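Local coordinates for AP endonuclease, family protein 2 (PDB 5TNV) that binds a magnesium ion in a xylose isomerase-like TIM barrel and probably acts as an endonuclease, at residues Arg59-Asp67 against Leu307-Glu315. Numbering follows the deposited sequence.
Sequences RQVRELGFD and LGVCAENRE
Arg314 lies across Phe66 and Gly65 where two outer helices of the TIM barrel meet. Helix 51-63 follows strand 29-32, and helix 306-325 follows strand 297-299. These strands are parallel neighbours, so the contact joins the first and last units of the barrel. Gly65 closes helix 51-63 in a Schellman motif with positive phi. Leu64 sets its CB against CB of Ala311 at 3.7 Å, and its CD1 rests on CG of Leu307. Leu307 also reaches Val61.

The Arg314 side chain runs extended from CG to NE. Its CB touches CE1 and CZ of Phe66. CD sits over a face of that ring, 4.0 Å from the centroid, in a CH-pi contact. Past CD the guanidinium plane turns 60° from the ring. Gly65 O lies over the centre of the Arg314 guanidinium, 3.0 Å from Arg314 CZ, and the angles at the Arg314 nitrogens are too poor for hydrogen bonds. Water carries the polar links instead. Arg314 NE gives a weak bond to a water held by Asp67 N. Arg314 NH2 reaches Asp67 OD2 through another water. Arg314 NH1 donates to a third water, which in turn donates to Leu64 O and Ala311 O, 2.8 Å from each.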
loop_
_atom_site.group_PDB
_atom_site.type_symbol
_atom_site.label_atom_id
_atom_site.label_comp_id
_atom_site.label_asym_id
_atom_site.label_seq_id
_atom_site.Cartn_x
_atom_site.Cartn_y
_atom_site.Cartn_z
ATOM N N ARG A 59 22.934 10.640 -7.091
ATOM C CA ARG A 59 22.058 11.109 -8.184
ATOM C C ARG A 59 20.694 10.440 -8.117
ATOM O O ARG A 59 19.679 11.079 -8.410
ATOM C CB ARG A 59 22.728 10.807 -9.507
ATOM C CG ARG A 59 22.086 11.499 -10.707
ATOM C CD ARG A 59 22.918 11.295 -11.968
ATOM N NE ARG A 59 24.251 11.902 -11.774
ATOM C CZ ARG A 59 25.345 11.530 -12.426
ATOM N NH1 ARG A 59 25.296 10.615 -13.368
ATOM N NH2 ARG A 59 26.491 12.126 -12.162
ATOM N N GLN A 60 20.652 9.149 -7.779
ATOM C CA GLN A 60 19.378 8.455 -7.689
ATOM C C GLN A 60 18.477 9.105 -6.644
ATOM O O GLN A 60 17.242 9.103 -6.792
ATOM C CB GLN A 60 19.590 6.978 -7.329
ATOM C CG GLN A 60 20.264 6.188 -8.442
ATOM C CD GLN A 60 20.361 4.741 -8.047
ATOM O OE1 GLN A 60 19.345 4.067 -7.836
ATOM N NE2 GLN A 60 21.562 4.243 -7.907
ATOM N N VAL A 61 19.072 9.577 -5.561
ATOM C CA VAL A 61 18.359 10.235 -4.464
ATOM C C VAL A 61 17.837 11.592 -4.924
ATOM O O VAL A 61 16.664 11.926 -4.729
ATOM C CB VAL A 61 19.302 10.321 -3.251
ATOM C CG1 VAL A 61 18.596 11.039 -2.129
ATOM C CG2 VAL A 61 19.764 8.953 -2.832
ATOM N N ARG A 62 18.703 12.406 -5.555
ATOM C CA ARG A 62 18.259 13.713 -6.070
ATOM C C ARG A 62 17.175 13.559 -7.123
ATOM O O ARG A 62 16.230 14.354 -7.146
ATOM C CB ARG A 62 19.488 14.429 -6.669
ATOM C CG ARG A 62 19.151 15.805 -7.241
ATOM C CD ARG A 62 18.643 16.744 -6.148
ATOM N NE ARG A 62 18.495 18.084 -6.667
ATOM C CZ ARG A 62 17.847 19.001 -5.989
ATOM N NH1 ARG A 62 17.321 18.735 -4.793
ATOM N NH2 ARG A 62 17.716 20.204 -6.467
ATOM N N GLU A 63 17.291 12.562 -8.007
ATOM C CA GLU A 63 16.268 12.310 -9.025
ATOM C C GLU A 63 14.868 12.122 -8.442
ATOM O O GLU A 63 13.887 12.417 -9.129
ATOM C CB GLU A 63 16.620 11.036 -9.824
ATOM C CG GLU A 63 17.732 11.280 -10.852
ATOM C CD GLU A 63 18.313 9.992 -11.413
ATOM O OE1 GLU A 63 18.068 8.897 -10.853
ATOM O OE2 GLU A 63 19.043 10.095 -12.449
ATOM N N LEU A 64 14.795 11.624 -7.240
ATOM C CA LEU A 64 13.524 11.364 -6.551
ATOM C C LEU A 64 13.068 12.535 -5.693
ATOM O O LEU A 64 12.039 12.417 -5.004
ATOM C CB LEU A 64 13.595 10.043 -5.795
ATOM C CG LEU A 64 13.616 8.816 -6.671
ATOM C CD1 LEU A 64 14.078 7.597 -5.892
ATOM C CD2 LEU A 64 12.266 8.583 -7.296
ATOM N N GLY A 65 13.763 13.664 -5.728
ATOM C CA GLY A 65 13.279 14.904 -5.211
ATOM C C GLY A 65 13.915 15.395 -3.929
ATOM O O GLY A 65 13.649 16.503 -3.455
ATOM N N PHE A 66 14.807 14.597 -3.326
ATOM C CA PHE A 66 15.427 15.027 -2.069
ATOM C C PHE A 66 16.361 16.208 -2.266
ATOM O O PHE A 66 17.027 16.342 -3.289
ATOM C CB PHE A 66 16.256 13.881 -1.484
ATOM C CG PHE A 66 15.409 12.806 -0.861
ATOM C CD1 PHE A 66 15.022 12.954 0.477
ATOM C CD2 PHE A 66 14.996 11.683 -1.541
ATOM C CE1 PHE A 66 14.213 12.008 1.100
ATOM C CE2 PHE A 66 14.181 10.733 -0.931
ATOM C CZ PHE A 66 13.788 10.922 0.363
ATOM N N ASP A 67 16.416 17.059 -1.239
ATOM C CA ASP A 67 17.437 18.075 -1.037
ATOM C C ASP A 67 18.502 17.648 -0.029
ATOM O O ASP A 67 19.619 18.161 -0.078
ATOM C CB ASP A 67 16.796 19.371 -0.535
ATOM C CG ASP A 67 15.896 20.029 -1.534
ATOM O OD1 ASP A 67 16.264 20.170 -2.663
ATOM O OD2 ASP A 67 14.808 20.474 -1.145
ATOM N N LEU A 307 14.360 3.150 -1.083
ATOM C CA LEU A 307 14.543 4.516 -1.597
ATOM C C LEU A 307 13.275 5.085 -2.179
ATOM O O LEU A 307 12.907 6.227 -1.918
ATOM C CB LEU A 307 15.660 4.533 -2.652
ATOM C CG LEU A 307 15.968 5.874 -3.222
ATOM C CD1 LEU A 307 16.396 6.861 -2.112
ATOM C CD2 LEU A 307 17.036 5.779 -4.303
ATOM N N GLY A 308 12.535 4.272 -2.950
ATOM C CA GLY A 308 11.314 4.743 -3.549
ATOM C C GLY A 308 10.268 5.123 -2.527
ATOM O O GLY A 308 9.574 6.148 -2.645
ATOM N N VAL A 309 10.115 4.325 -1.489
ATOM C CA VAL A 309 9.163 4.638 -0.420
ATOM C C VAL A 309 9.635 5.850 0.361
ATOM O O VAL A 309 8.819 6.735 0.674
ATOM C CB VAL A 309 8.849 3.433 0.477
ATOM C CG1 VAL A 309 7.979 3.876 1.631
ATOM C CG2 VAL A 309 8.185 2.321 -0.322
ATOM N N CYS A 310 10.914 5.960 0.673
ATOM C CA CYS A 310 11.406 7.166 1.339
ATOM C C CYS A 310 11.068 8.428 0.546
ATOM O O CYS A 310 10.707 9.430 1.103
ATOM C CB CYS A 310 12.918 7.097 1.571
ATOM S SG CYS A 310 13.390 5.956 2.926
ATOM N N ALA A 311 11.198 8.380 -0.787
ATOM C CA ALA A 311 10.898 9.530 -1.606
ATOM C C ALA A 311 9.411 9.919 -1.545
ATOM O O ALA A 311 9.089 11.103 -1.463
ATOM C CB ALA A 311 11.307 9.276 -3.051
ATOM N N GLU A 312 8.514 8.935 -1.575
ATOM C CA GLU A 312 7.095 9.242 -1.372
ATOM C C GLU A 312 6.882 9.819 0.012
ATOM O O GLU A 312 6.076 10.764 0.204
ATOM C CB GLU A 312 6.236 8.015 -1.598
ATOM C CG GLU A 312 6.118 7.595 -3.023
ATOM C CD GLU A 312 5.051 6.563 -3.350
ATOM O OE1 GLU A 312 4.456 6.029 -2.461
ATOM O OE2 GLU A 312 4.863 6.313 -4.568
ATOM N N ASN A 313 7.557 9.276 1.019
ATOM C CA ASN A 313 7.416 9.767 2.379
ATOM C C ASN A 313 7.861 11.201 2.522
ATOM O O ASN A 313 7.237 11.980 3.269
ATOM C CB ASN A 313 8.170 8.847 3.349
ATOM C CG ASN A 313 7.496 7.493 3.525
ATOM O OD1 ASN A 313 6.358 7.271 3.092
ATOM N ND2 ASN A 313 8.192 6.591 4.207
ATOM N N ARG A 314 8.913 11.616 1.796
ATOM C CA ARG A 314 9.339 13.004 1.860
ATOM C C ARG A 314 8.229 13.927 1.333
ATOM O O ARG A 314 7.900 14.944 1.943
ATOM C CB ARG A 314 10.624 13.221 1.045
ATOM C CG ARG A 314 10.905 14.708 0.834
ATOM C CD ARG A 314 12.157 14.974 -0.014
ATOM N NE ARG A 314 12.160 16.401 -0.459
ATOM C CZ ARG A 314 11.408 16.820 -1.445
ATOM N NH1 ARG A 314 10.660 16.041 -2.149
ATOM N NH2 ARG A 314 11.440 18.105 -1.715
ATOM N N GLU A 315 7.655 13.575 0.179
ATOM C CA GLU A 315 6.585 14.394 -0.383
ATOM C C GLU A 315 5.405 14.472 0.579
ATOM O O GLU A 315 4.760 15.515 0.703
ATOM C CB GLU A 315 6.166 13.877 -1.747
ATOM C CG GLU A 315 7.212 14.114 -2.801
ATOM C CD GLU A 315 6.851 13.629 -4.175
ATOM O OE1 GLU A 315 5.779 13.061 -4.325
ATOM O OE2 GLU A 315 7.686 13.808 -5.106
HETATM O O HOH W 1 10.820 13.099 -2.524
HETATM O O HOH W 2 9.481 11.925 -5.947
HETATM O O HOH W 3 14.922 16.569 1.130
HETATM O O HOH W 4 13.187 19.135 0.319
#